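Local coordinates for PfVFT1 (Plasmodium falciparum, PDB 5JKQ), which is of unproven function but adopts a bi-lobed Venus flytrap architecture and probably binds a small solute in the manner of solute-binding proteins, at residues I199-E212 with F222-S235. The protein carries 3 engineered substitutions. Numbering follows the deposited sequence.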
loop_
_atom_site.group_PDB
_atom_site.type_symbol
_atom_site.label_atom_id
_atom_site.label_comp_id
_atom_site.label_asym_id
_atom_site.label_seq_id
_atom_site.Cartn_x
_atom_site.Cartn_y
_atom_site.Cartn_z
ATOM N N ILE A 199 17.441 23.008 0.571
ATOM C CA ILE A 199 18.259 21.906 0.073
ATOM C C ILE A 199 19.018 22.329 -1.185
ATOM O O ILE A 199 20.124 21.853 -1.437
ATOM C CB ILE A 199 17.404 20.648 -0.235
ATOM C CG1 ILE A 199 16.670 20.164 1.021
ATOM C CG2 ILE A 199 18.261 19.511 -0.797
ATOM C CD1 ILE A 199 17.573 19.787 2.180
ATOM N N SER A 200 18.432 23.230 -1.967
ATOM C CA SER A 200 19.072 23.689 -3.195
ATOM C C SER A 200 20.224 24.646 -2.886
ATOM O O SER A 200 21.211 24.691 -3.621
ATOM C CB SER A 200 18.053 24.367 -4.117
ATOM O OG SER A 200 17.718 25.661 -3.654
ATOM N N LYS A 201 20.098 25.402 -1.797
ATOM C CA LYS A 201 21.134 26.355 -1.401
ATOM C C LYS A 201 22.290 25.677 -0.667
ATOM O O LYS A 201 23.430 26.137 -0.740
ATOM C CB LYS A 201 20.548 27.455 -0.505
ATOM C CG LYS A 201 19.549 28.397 -1.181
ATOM C CD LYS A 201 20.126 29.121 -2.388
ATOM C CE LYS A 201 21.298 30.019 -2.019
ATOM N NZ LYS A 201 21.817 30.761 -3.204
ATOM N N ASN A 202 21.994 24.586 0.036
ATOM C CA ASN A 202 22.966 23.948 0.924
ATOM C C ASN A 202 23.334 22.528 0.508
ATOM O O ASN A 202 22.561 21.839 -0.154
ATOM C CB ASN A 202 22.425 23.936 2.354
ATOM C CG ASN A 202 22.139 25.330 2.875
ATOM O OD1 ASN A 202 21.017 25.826 2.772
ATOM N ND2 ASN A 202 23.158 25.972 3.434
ATOM N N GLU A 203 24.524 22.102 0.921
ATOM C CA GLU A 203 25.084 20.815 0.524
ATOM C C GLU A 203 25.532 20.015 1.741
ATOM O O GLU A 203 25.764 20.576 2.812
ATOM C CB GLU A 203 26.264 21.026 -0.431
ATOM C CG GLU A 203 27.125 22.241 -0.088
ATOM C CD GLU A 203 28.328 22.395 -1.002
ATOM O OE1 GLU A 203 28.739 21.394 -1.630
ATOM O OE2 GLU A 203 28.863 23.521 -1.094
ATOM N N GLY A 204 25.646 18.702 1.570
ATOM C CA GLY A 204 26.138 17.827 2.621
ATOM C C GLY A 204 25.090 17.443 3.652
ATOM O O GLY A 204 25.400 16.767 4.633
ATOM N N LEU A 205 23.850 17.865 3.429
ATOM C CA LEU A 205 22.762 17.568 4.357
ATOM C C LEU A 205 22.397 16.088 4.337
ATOM O O LEU A 205 22.642 15.390 3.351
ATOM C CB LEU A 205 21.532 18.410 4.021
ATOM C CG LEU A 205 21.735 19.926 4.092
ATOM C CD1 LEU A 205 20.503 20.646 3.577
ATOM C CD2 LEU A 205 22.056 20.372 5.512
ATOM N N LYS A 206 21.810 15.622 5.436
ATOM C CA LYS A 206 21.416 14.224 5.580
ATOM C C LYS A 206 19.995 14.143 6.126
ATOM O O LYS A 206 19.598 14.955 6.963
ATOM C CB LYS A 206 22.390 13.484 6.501
ATOM C CG LYS A 206 23.847 13.905 6.318
ATOM C CD LYS A 206 24.814 12.963 7.026
ATOM C CE LYS A 206 26.262 13.390 6.800
ATOM N NZ LYS A 206 27.246 12.439 7.395
ATOM N N ILE A 207 19.234 13.161 5.647
ATOM C CA ILE A 207 17.826 13.022 6.010
ATOM C C ILE A 207 17.592 11.743 6.803
ATOM O O ILE A 207 18.022 10.661 6.400
ATOM C CB ILE A 207 16.929 13.042 4.748
ATOM C CG1 ILE A 207 16.967 14.442 4.124
ATOM C CG2 ILE A 207 15.487 12.638 5.082
ATOM C CD1 ILE A 207 16.106 14.609 2.884
ATOM N N ALA A 208 16.909 11.882 7.937
ATOM C CA ALA A 208 16.559 10.742 8.777
ATOM C C ALA A 208 15.151 10.254 8.458
ATOM O O ALA A 208 14.236 11.054 8.264
ATOM C CB ALA A 208 16.669 11.112 10.244
ATOM N N CYS A 209 14.986 8.935 8.411
ATOM C CA CYS A 209 13.696 8.323 8.109
ATOM C C CYS A 209 13.463 7.094 8.983
ATOM O O CYS A 209 14.400 6.379 9.323
ATOM C CB CYS A 209 13.623 7.937 6.631
ATOM S SG CYS A 209 13.909 9.303 5.479
ATOM N N LEU A 210 12.209 6.849 9.346
ATOM C CA LEU A 210 11.881 5.712 10.196
ATOM C C LEU A 210 11.784 4.437 9.366
ATOM O O LEU A 210 12.054 3.343 9.860
ATOM C CB LEU A 210 10.573 5.963 10.950
ATOM C CG LEU A 210 10.101 4.848 11.886
ATOM C CD1 LEU A 210 11.173 4.481 12.903
ATOM C CD2 LEU A 210 8.825 5.264 12.596
ATOM N N THR A 211 11.398 4.592 8.102
ATOM C CA THR A 211 11.306 3.471 7.173
ATOM C C THR A 211 11.965 3.829 5.848
ATOM O O THR A 211 12.215 5.001 5.566
ATOM C CB THR A 211 9.843 3.067 6.903
ATOM O OG1 THR A 211 9.204 4.073 6.107
ATOM C CG2 THR A 211 9.076 2.882 8.208
ATOM N N GLU A 212 12.240 2.814 5.036
ATOM C CA GLU A 212 12.798 3.029 3.707
ATOM C C GLU A 212 11.812 3.796 2.832
ATOM O O GLU A 212 12.206 4.642 2.028
ATOM C CB GLU A 212 13.158 1.692 3.055
ATOM C CG GLU A 212 13.843 1.824 1.703
ATOM C CD GLU A 212 14.266 0.483 1.129
ATOM O OE1 GLU A 212 13.720 -0.553 1.562
ATOM O OE2 GLU A 212 15.148 0.466 0.246
ATOM N N PHE A 222 14.456 15.026 -4.174
ATOM C CA PHE A 222 15.774 15.612 -3.956
ATOM C C PHE A 222 16.922 14.846 -4.612
ATOM O O PHE A 222 18.004 15.399 -4.787
ATOM C CB PHE A 222 16.032 15.741 -2.455
ATOM C CG PHE A 222 15.115 16.713 -1.775
ATOM C CD1 PHE A 222 15.144 18.055 -2.109
ATOM C CD2 PHE A 222 14.218 16.288 -0.812
ATOM C CE1 PHE A 222 14.302 18.956 -1.494
ATOM C CE2 PHE A 222 13.370 17.187 -0.190
ATOM C CZ PHE A 222 13.413 18.523 -0.532
ATOM N N LEU A 223 16.690 13.589 -4.976
ATOM C CA LEU A 223 17.702 12.802 -5.678
ATOM C C LEU A 223 18.968 12.651 -4.825
ATOM O O LEU A 223 18.884 12.266 -3.659
ATOM C CB LEU A 223 18.028 13.447 -7.029
ATOM C CG LEU A 223 16.824 13.841 -7.888
ATOM C CD1 LEU A 223 17.275 14.670 -9.081
ATOM C CD2 LEU A 223 16.061 12.608 -8.340
ATOM N N ASP A 224 20.134 12.956 -5.396
ATOM C CA ASP A 224 21.403 12.762 -4.699
ATOM C C ASP A 224 21.900 14.037 -4.017
ATOM O O ASP A 224 23.047 14.098 -3.571
ATOM C CB ASP A 224 22.468 12.252 -5.673
ATOM C CG ASP A 224 22.862 13.289 -6.707
ATOM O OD1 ASP A 224 22.016 14.141 -7.052
ATOM O OD2 ASP A 224 24.019 13.250 -7.178
ATOM N N LYS A 225 21.042 15.050 -3.932
ATOM C CA LYS A 225 21.391 16.294 -3.244
ATOM C C LYS A 225 21.623 16.075 -1.751
ATOM O O LYS A 225 22.227 16.913 -1.080
ATOM C CB LYS A 225 20.293 17.340 -3.434
ATOM C CG LYS A 225 20.626 18.426 -4.440
ATOM C CD LYS A 225 21.489 19.514 -3.815
ATOM C CE LYS A 225 21.500 20.779 -4.662
ATOM N NZ LYS A 225 22.031 21.950 -3.908
ATOM N N VAL A 226 21.130 14.953 -1.236
ATOM C CA VAL A 226 21.277 14.622 0.176
ATOM C C VAL A 226 21.518 13.128 0.351
ATOM O O VAL A 226 21.331 12.350 -0.586
ATOM C CB VAL A 226 20.029 15.029 0.988
ATOM C CG1 VAL A 226 19.780 16.522 0.878
ATOM C CG2 VAL A 226 18.807 14.264 0.509
ATOM N N THR A 227 21.934 12.738 1.553
ATOM C CA THR A 227 22.083 11.329 1.904
ATOM C C THR A 227 20.876 10.874 2.719
ATOM O O THR A 227 20.324 11.643 3.508
ATOM C CB THR A 227 23.376 11.075 2.699
ATOM O OG1 THR A 227 23.422 11.944 3.837
ATOM C CG2 THR A 227 24.594 11.328 1.827
ATOM N N TYR A 228 20.474 9.622 2.519
ATOM C CA TYR A 228 19.270 9.082 3.144
ATOM C C TYR A 228 19.611 7.986 4.144
ATOM O O TYR A 228 20.220 6.976 3.790
ATOM C CB TYR A 228 18.319 8.541 2.074
ATOM C CG TYR A 228 17.973 9.565 1.020
ATOM C CD1 TYR A 228 16.890 10.420 1.183
ATOM C CD2 TYR A 228 18.737 9.690 -0.133
ATOM C CE1 TYR A 228 16.575 11.363 0.224
ATOM C CE2 TYR A 228 18.428 10.631 -1.097
ATOM C CZ TYR A 228 17.346 11.464 -0.913
ATOM O OH TYR A 228 17.030 12.406 -1.865
ATOM N N ASP A 229 19.211 8.199 5.394
ATOM C CA ASP A 229 19.440 7.234 6.462
ATOM C C ASP A 229 18.117 6.799 7.082
ATOM O O ASP A 229 17.408 7.611 7.680
ATOM C CB ASP A 229 20.355 7.833 7.533
ATOM C CG ASP A 229 20.744 6.828 8.598
ATOM O OD1 ASP A 229 20.658 5.610 8.335
ATOM O OD2 ASP A 229 21.145 7.257 9.700
ATOM N N TYR A 230 17.790 5.518 6.928
ATOM C CA TYR A 230 16.578 4.952 7.513
ATOM C C TYR A 230 16.874 3.730 8.381
ATOM O O TYR A 230 16.037 3.307 9.181
ATOM C CB TYR A 230 15.584 4.576 6.413
ATOM C CG TYR A 230 16.098 3.535 5.450
ATOM C CD1 TYR A 230 15.924 2.181 5.703
ATOM C CD2 TYR A 230 16.754 3.906 4.286
ATOM C CE1 TYR A 230 16.391 1.224 4.824
ATOM C CE2 TYR A 230 17.226 2.957 3.400
ATOM C CZ TYR A 230 17.042 1.619 3.673
ATOM O OH TYR A 230 17.510 0.671 2.792
ATOM N N LYS A 231 18.066 3.168 8.224
ATOM C CA LYS A 231 18.451 1.972 8.961
ATOM C C LYS A 231 18.755 2.276 10.428
ATOM O O LYS A 231 18.605 1.411 11.291
ATOM C CB LYS A 231 19.664 1.320 8.294
ATOM C CG LYS A 231 19.343 0.652 6.966
ATOM C CD LYS A 231 20.600 0.289 6.192
ATOM C CE LYS A 231 20.255 -0.358 4.857
ATOM N NZ LYS A 231 21.464 -0.806 4.111
ATOM N N SER A 232 19.163 3.508 10.708
ATOM C CA SER A 232 19.624 3.874 12.045
ATOM C C SER A 232 18.495 4.176 13.031
ATOM O O SER A 232 18.759 4.422 14.208
ATOM C CB SER A 232 20.549 5.090 11.960
ATOM O OG SER A 232 21.706 4.800 11.192
ATOM N N PHE A 233 17.249 4.147 12.561
ATOM C CA PHE A 233 16.108 4.567 13.378
ATOM C C PHE A 233 15.020 3.501 13.444
ATOM O O PHE A 233 14.533 3.029 12.416
ATOM C CB PHE A 233 15.532 5.871 12.829
ATOM C CG PHE A 233 16.576 6.912 12.549
ATOM C CD1 PHE A 233 17.075 7.701 13.570
ATOM C CD2 PHE A 233 17.071 7.089 11.267
ATOM C CE1 PHE A 233 18.044 8.654 13.317
ATOM C CE2 PHE A 233 18.040 8.041 11.009
ATOM C CZ PHE A 233 18.526 8.824 12.035
ATOM N N SER A 234 14.643 3.139 14.668
ATOM C CA SER A 234 13.659 2.086 14.910
ATOM C C SER A 234 12.417 2.606 15.633
ATOM O O SER A 234 11.483 1.846 15.895
ATOM C CB SER A 234 14.291 0.956 15.726
ATOM O OG SER A 234 15.455 0.458 15.090
ATOM N N SER A 235 12.405 3.894 15.964
ATOM C CA SER A 235 11.269 4.474 16.669
ATOM C C SER A 235 11.194 5.983 16.483
ATOM O O SER A 235 12.159 6.623 16.065
ATOM C CB SER A 235 11.343 4.144 18.162
ATOM O OG SER A 235 12.442 4.795 18.776
#
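Strands 206-209 and 227-229 are the parallel pair of a beta-alpha-beta unit whose connecting helix is 212-222. Four backbone hydrogen bonds join them, the first from Thr227 N to Leu205 O, at the start of strand 206-209. Ile207 N donates to Thr227 O at 2.8 Å, Asp229 N to Ile207 O, and Cys209 N to Asp229 O. On the helix side of the sheet, Ile207 turns CG1 toward its backbone N (chi1 -68°) and extends it, which brings CD1 to 3.6 Å from Val226 CG2. The other branch, Val226 CG1, packs 3.7 Å from Ile199 CG2. Ile199 also crosses Phe222 at about a right angle, with CG1 3.7 Å from ring atom CE1. Lys225 bends at chi2 and reaches the end of helix 192-201. Its NZ donates hydrogen bonds to Ile199 O, on a lone pair, and to Ser200 O at 2.9 Å, from above the Ser200 carbonyl plane. On the other sheet face, Ala208 CB touches Phe233 CZ at 3.4 Å. Past the strands, Glu212 runs alongside Tyr230, its CB over one ring face. Cys209 SG is disulfide-bonded to Cys215 of helix 212-222. Strand 250-253 flanks 206-209, extending the parallel beta-alpha-beta arrangement characteristic of Venus flytrap lobes.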